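Local atomic coordinates of PA1221 (Pseudomonas aeruginosa, PDB entry 4DG8), a protein that belongs to the ANL superfamily of AMP-binding enzymes, carries a phosphopantetheine attachment domain as well, and binds adenosine monophosphate. Residues A[63-71]-A[149-159]. Sequence-based numbering, arbitrary orientation.
Sequences EQLSDYLLE and LPAAPASVARP
Loop 149-159 wraps across helix 63-71, coming nearest at Y68 and A152, whose CA atoms lie 5.1 Å apart, and at D67 and S155. Small A152 suits this close approach, its CB resting 3.6 Å from Y68 CA. At the polar centre D67, CG stands anti to the carbonyl carbon (chi1 -74°) and presents OD1 to S155 N at 2.8 Å and to NH1 and NH2 of R158, which grip it end-on in a salt bridge. None of these donors lies in the carboxylate plane: both R158 nitrogens approach from one side and S155 N from the other. A water donates to D67 OD2 and A152 O. The long, extended chain of R158 brings its guanidinium back to the helix, E63 CA over one face. L70 CD2 packs against P159 CG, 3.8 Å away. Both methyls of L149 lie on the same side of the Y68 ring: CD1 makes a CH-pi contact over its face, 4.1 Å from the centroid, and CD2 sits nearer the hydroxyl end, by CZ; P150 CD packs against CE1. The arrangement is a surface loop strapped over a peripheral helix of an alpha/beta domain, joining edge strand 143-145 to strand 166-172.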
ATOM      1  N   GLU A  63     -13.672 -21.185   2.234  1.00 21.99           N
ATOM      2  CA  GLU A  63     -14.880 -21.653   1.548  1.00 27.06           C
ATOM      3  C   GLU A  63     -16.082 -21.567   2.484  1.00 28.39           C
ATOM      4  O   GLU A  63     -17.146 -21.079   2.090  1.00 24.60           O
ATOM      5  CB  GLU A  63     -14.708 -23.082   1.005  1.00 32.07           C
ATOM      6  CG  GLU A  63     -13.777 -23.183  -0.217  1.00 32.94           C
ATOM      7  CD  GLU A  63     -13.769 -24.568  -0.871  1.00 38.69           C
ATOM      8  OE1 GLU A  63     -13.866 -25.595  -0.160  1.00 39.33           O
ATOM      9  OE2 GLU A  63     -13.678 -24.625  -2.114  1.00 43.32           O
ATOM     10  N   GLN A  64     -15.912 -22.018   3.727  1.00 28.40           N
ATOM     11  CA  GLN A  64     -17.014 -21.943   4.703  1.00 29.01           C
ATOM     12  C   GLN A  64     -17.493 -20.502   4.985  1.00 29.68           C
ATOM     13  O   GLN A  64     -18.713 -20.173   4.926  1.00 37.94           O
ATOM     14  CB  GLN A  64     -16.616 -22.643   6.005  1.00 33.58           C
ATOM     15  CG  GLN A  64     -17.737 -22.690   7.025  1.00 48.19           C
ATOM     16  CD  GLN A  64     -17.325 -23.385   8.301  1.00 68.67           C
ATOM     17  OE1 GLN A  64     -16.268 -24.022   8.363  1.00 77.36           O
ATOM     18  NE2 GLN A  64     -18.153 -23.264   9.332  1.00 73.17           N
ATOM     19  N   LEU A  65     -16.526 -19.632   5.274  1.00 33.82           N
ATOM     20  CA  LEU A  65     -16.848 -18.225   5.464  1.00 29.51           C
ATOM     21  C   LEU A  65     -17.534 -17.656   4.209  1.00 27.75           C
ATOM     22  O   LEU A  65     -18.470 -16.856   4.299  1.00 26.84           O
ATOM     23  CB  LEU A  65     -15.590 -17.426   5.812  1.00 23.10           C
ATOM     24  CG  LEU A  65     -15.806 -15.923   5.993  1.00 21.43           C
ATOM     25  CD1 LEU A  65     -16.927 -15.675   6.992  1.00 26.44           C
ATOM     26  CD2 LEU A  65     -14.505 -15.253   6.463  1.00 22.54           C
ATOM     27  N   SER A  66     -17.067 -18.078   3.039  1.00 26.80           N
ATOM     28  CA  SER A  66     -17.653 -17.621   1.787  1.00 25.11           C
ATOM     29  C   SER A  66     -19.097 -18.089   1.701  1.00 30.18           C
ATOM     30  O   SER A  66     -19.935 -17.406   1.121  1.00 33.01           O
ATOM     31  CB  SER A  66     -16.839 -18.091   0.575  1.00 20.98           C
ATOM     32  OG  SER A  66     -17.517 -17.808  -0.646  1.00 26.17           O
ATOM     33  N   ASP A  67     -19.389 -19.250   2.281  1.00 27.52           N
ATOM     34  CA  ASP A  67     -20.760 -19.730   2.309  1.00 31.34           C
ATOM     35  C   ASP A  67     -21.623 -18.725   3.059  1.00 29.38           C
ATOM     36  O   ASP A  67     -22.725 -18.358   2.615  1.00 26.63           O
ATOM     37  CB  ASP A  67     -20.849 -21.094   2.985  1.00 38.38           C
ATOM     38  CG  ASP A  67     -20.314 -22.203   2.130  1.00 37.76           C
ATOM     39  OD1 ASP A  67     -20.254 -22.016   0.897  1.00 30.59           O
ATOM     40  OD2 ASP A  67     -19.967 -23.269   2.696  1.00 39.44           O
ATOM     41  N   TYR A  68     -21.112 -18.269   4.200  1.00 34.97           N
ATOM     42  CA  TYR A  68     -21.818 -17.215   4.945  1.00 32.94           C
ATOM     43  C   TYR A  68     -21.983 -15.875   4.146  1.00 33.38           C
ATOM     44  O   TYR A  68     -23.094 -15.285   4.045  1.00 30.24           O
ATOM     45  CB  TYR A  68     -21.113 -17.006   6.293  1.00 37.97           C
ATOM     46  CG  TYR A  68     -21.553 -15.771   7.044  1.00 37.61           C
ATOM     47  CD1 TYR A  68     -22.583 -15.826   7.975  1.00 38.52           C
ATOM     48  CD2 TYR A  68     -20.929 -14.547   6.819  1.00 32.04           C
ATOM     49  CE1 TYR A  68     -22.980 -14.698   8.661  1.00 43.54           C
ATOM     50  CE2 TYR A  68     -21.315 -13.416   7.491  1.00 34.29           C
ATOM     51  CZ  TYR A  68     -22.340 -13.489   8.414  1.00 42.96           C
ATOM     52  OH  TYR A  68     -22.723 -12.343   9.081  1.00 43.42           O
ATOM     53  N   LEU A  69     -20.883 -15.407   3.559  1.00 23.89           N
ATOM     54  CA  LEU A  69     -20.915 -14.169   2.790  1.00 22.35           C
ATOM     55  C   LEU A  69     -21.922 -14.251   1.639  1.00 29.82           C
ATOM     56  O   LEU A  69     -22.678 -13.312   1.382  1.00 26.74           O
ATOM     57  CB  LEU A  69     -19.526 -13.841   2.236  1.00 22.91           C
ATOM     58  CG  LEU A  69     -18.401 -13.669   3.256  1.00 27.68           C
ATOM     59  CD1 LEU A  69     -17.115 -13.225   2.544  1.00 23.69           C
ATOM     60  CD2 LEU A  69     -18.816 -12.660   4.334  1.00 22.67           C
ATOM     61  N   LEU A  70     -21.917 -15.372   0.931  1.00 29.05           N
ATOM     62  CA  LEU A  70     -22.820 -15.541  -0.194  1.00 28.21           C
ATOM     63  C   LEU A  70     -24.254 -15.621   0.285  1.00 33.31           C
ATOM     64  O   LEU A  70     -25.163 -15.177  -0.408  1.00 37.51           O
ATOM     65  CB  LEU A  70     -22.454 -16.778  -1.010  1.00 30.16           C
ATOM     66  CG  LEU A  70     -21.200 -16.513  -1.838  1.00 28.34           C
ATOM     67  CD1 LEU A  70     -20.663 -17.775  -2.491  1.00 24.45           C
ATOM     68  CD2 LEU A  70     -21.445 -15.391  -2.857  1.00 25.65           C
ATOM     69  N   GLU A  71     -24.459 -16.193   1.473  1.00 34.39           N
ATOM     70  CA  GLU A  71     -25.806 -16.221   2.026  1.00 34.67           C
ATOM     71  C   GLU A  71     -26.341 -14.801   2.241  1.00 31.67           C
ATOM     72  O   GLU A  71     -27.498 -14.520   1.934  1.00 30.89           O
ATOM     73  CB  GLU A  71     -25.887 -17.025   3.322  1.00 36.11           C
ATOM     74  CG  GLU A  71     -27.245 -16.865   3.994  1.00 45.77           C
ATOM     75  CD  GLU A  71     -27.441 -17.784   5.185  1.00 61.53           C
ATOM     76  OE1 GLU A  71     -26.521 -17.878   6.035  1.00 62.72           O
ATOM     77  OE2 GLU A  71     -28.529 -18.406   5.267  1.00 66.67           O
ATOM     78  N   LEU A 149     -19.726 -16.205  13.965  1.00 51.76           N
ATOM     79  CA  LEU A 149     -20.705 -16.355  12.883  1.00 50.01           C
ATOM     80  C   LEU A 149     -21.509 -17.660  12.904  1.00 57.13           C
ATOM     81  O   LEU A 149     -21.008 -18.713  13.320  1.00 61.46           O
ATOM     82  CB  LEU A 149     -20.026 -16.216  11.523  1.00 42.32           C
ATOM     83  CG  LEU A 149     -19.200 -14.945  11.337  1.00 42.95           C
ATOM     84  CD1 LEU A 149     -18.550 -14.946   9.970  1.00 43.21           C
ATOM     85  CD2 LEU A 149     -20.057 -13.713  11.524  1.00 41.70           C
ATOM     86  N   PRO A 150     -22.767 -17.581  12.443  1.00 54.33           N
ATOM     87  CA  PRO A 150     -23.683 -18.718  12.327  1.00 56.86           C
ATOM     88  C   PRO A 150     -23.402 -19.570  11.088  1.00 54.94           C
ATOM     89  O   PRO A 150     -22.849 -19.076  10.099  1.00 51.23           O
ATOM     90  CB  PRO A 150     -25.049 -18.040  12.206  1.00 57.97           C
ATOM     91  CG  PRO A 150     -24.756 -16.763  11.507  1.00 52.82           C
ATOM     92  CD  PRO A 150     -23.401 -16.322  12.003  1.00 51.17           C
ATOM     93  N   ALA A 151     -23.798 -20.837  11.150  1.00 53.22           N
ATOM     94  CA  ALA A 151     -23.630 -21.769  10.035  1.00 52.76           C
ATOM     95  C   ALA A 151     -24.387 -21.311   8.786  1.00 49.59           C
ATOM     96  O   ALA A 151     -25.485 -20.765   8.877  1.00 43.48           O
ATOM     97  CB  ALA A 151     -24.092 -23.172  10.449  1.00 47.62           C
ATOM     98  N   ALA A 152     -23.804 -21.539   7.615  1.00 51.85           N
ATOM     99  CA  ALA A 152     -24.518 -21.270   6.373  1.00 52.45           C
ATOM    100  C   ALA A 152     -24.518 -22.513   5.495  1.00 53.14           C
ATOM    101  O   ALA A 152     -23.655 -23.374   5.640  1.00 50.51           O
ATOM    102  CB  ALA A 152     -23.910 -20.076   5.641  1.00 42.59           C
ATOM    103  N   PRO A 153     -25.498 -22.612   4.583  1.00 54.84           N
ATOM    104  CA  PRO A 153     -25.577 -23.754   3.663  1.00 56.47           C
ATOM    105  C   PRO A 153     -24.342 -23.788   2.773  1.00 49.65           C
ATOM    106  O   PRO A 153     -23.927 -22.725   2.295  1.00 42.49           O
ATOM    107  CB  PRO A 153     -26.812 -23.435   2.809  1.00 61.12           C
ATOM    108  CG  PRO A 153     -27.560 -22.370   3.552  1.00 61.82           C
ATOM    109  CD  PRO A 153     -26.522 -21.592   4.297  1.00 53.65           C
ATOM    110  N   ALA A 154     -23.757 -24.964   2.552  1.00 45.04           N
ATOM    111  CA  ALA A 154     -22.572 -25.039   1.702  1.00 46.57           C
ATOM    112  C   ALA A 154     -22.930 -24.593   0.288  1.00 52.77           C
ATOM    113  O   ALA A 154     -23.861 -25.126  -0.319  1.00 57.90           O
ATOM    114  CB  ALA A 154     -22.006 -26.439   1.697  1.00 50.27           C
ATOM    115  N   SER A 155     -22.197 -23.612  -0.234  1.00 47.25           N
ATOM    116  CA  SER A 155     -22.536 -23.034  -1.526  1.00 51.59           C
ATOM    117  C   SER A 155     -22.596 -24.100  -2.606  1.00 53.69           C
ATOM    118  O   SER A 155     -21.666 -24.890  -2.767  1.00 51.04           O
ATOM    119  CB  SER A 155     -21.537 -21.950  -1.931  1.00 55.51           C
ATOM    120  OG  SER A 155     -21.758 -21.540  -3.273  1.00 54.50           O
ATOM    121  N   VAL A 156     -23.700 -24.122  -3.340  1.00 61.92           N
ATOM    122  CA  VAL A 156     -23.841 -25.038  -4.461  1.00 66.08           C
ATOM    123  C   VAL A 156     -22.788 -24.696  -5.514  1.00 59.61           C
ATOM    124  O   VAL A 156     -22.094 -25.582  -6.020  1.00 54.18           O
ATOM    125  CB  VAL A 156     -25.259 -24.980  -5.067  1.00 62.92           C
ATOM    126  CG1 VAL A 156     -25.311 -25.755  -6.376  1.00 65.49           C
ATOM    127  CG2 VAL A 156     -26.275 -25.526  -4.075  1.00 58.92           C
ATOM    128  N   ALA A 157     -22.688 -23.407  -5.840  1.00 52.53           N
ATOM    129  CA  ALA A 157     -21.667 -22.899  -6.751  1.00 43.14           C
ATOM    130  C   ALA A 157     -21.315 -21.462  -6.388  1.00 47.12           C
ATOM    131  O   ALA A 157     -22.202 -20.669  -6.083  1.00 46.63           O
ATOM    132  CB  ALA A 157     -22.168 -22.964  -8.175  1.00 44.50           C
ATOM    133  N   ARG A 158     -20.033 -21.114  -6.445  1.00 37.05           N
ATOM    134  CA  ARG A 158     -19.631 -19.747  -6.172  1.00 31.51           C
ATOM    135  C   ARG A 158     -19.691 -18.962  -7.468  1.00 32.37           C
ATOM    136  O   ARG A 158     -19.551 -19.540  -8.542  1.00 32.31           O
ATOM    137  CB  ARG A 158     -18.235 -19.696  -5.555  1.00 32.91           C
ATOM    138  CG  ARG A 158     -18.101 -20.703  -4.440  1.00 34.36           C
ATOM    139  CD  ARG A 158     -17.137 -20.317  -3.343  1.00 28.14           C
ATOM    140  NE  ARG A 158     -17.136 -21.430  -2.401  1.00 34.03           N
ATOM    141  CZ  ARG A 158     -17.895 -21.486  -1.315  1.00 35.37           C
ATOM    142  NH1 ARG A 158     -18.679 -20.457  -0.996  1.00 28.13           N
ATOM    143  NH2 ARG A 158     -17.858 -22.567  -0.544  1.00 30.57           N
ATOM    144  N   PRO A 159     -19.908 -17.642  -7.366  1.00 41.33           N
ATOM    145  CA  PRO A 159     -20.067 -16.793  -8.550  1.00 42.04           C
ATOM    146  C   PRO A 159     -18.891 -16.948  -9.507  1.00 33.56           C
ATOM    147  O   PRO A 159     -17.758 -17.221  -9.085  1.00 33.05           O
ATOM    148  CB  PRO A 159     -20.091 -15.373  -7.961  1.00 48.60           C
ATOM    149  CG  PRO A 159     -20.531 -15.554  -6.539  1.00 43.38           C
ATOM    150  CD  PRO A 159     -19.918 -16.857  -6.116  1.00 40.24           C
TER
HETATM  151  O   HOH W   1     -21.004 -23.642   5.158  1.00 41.35           O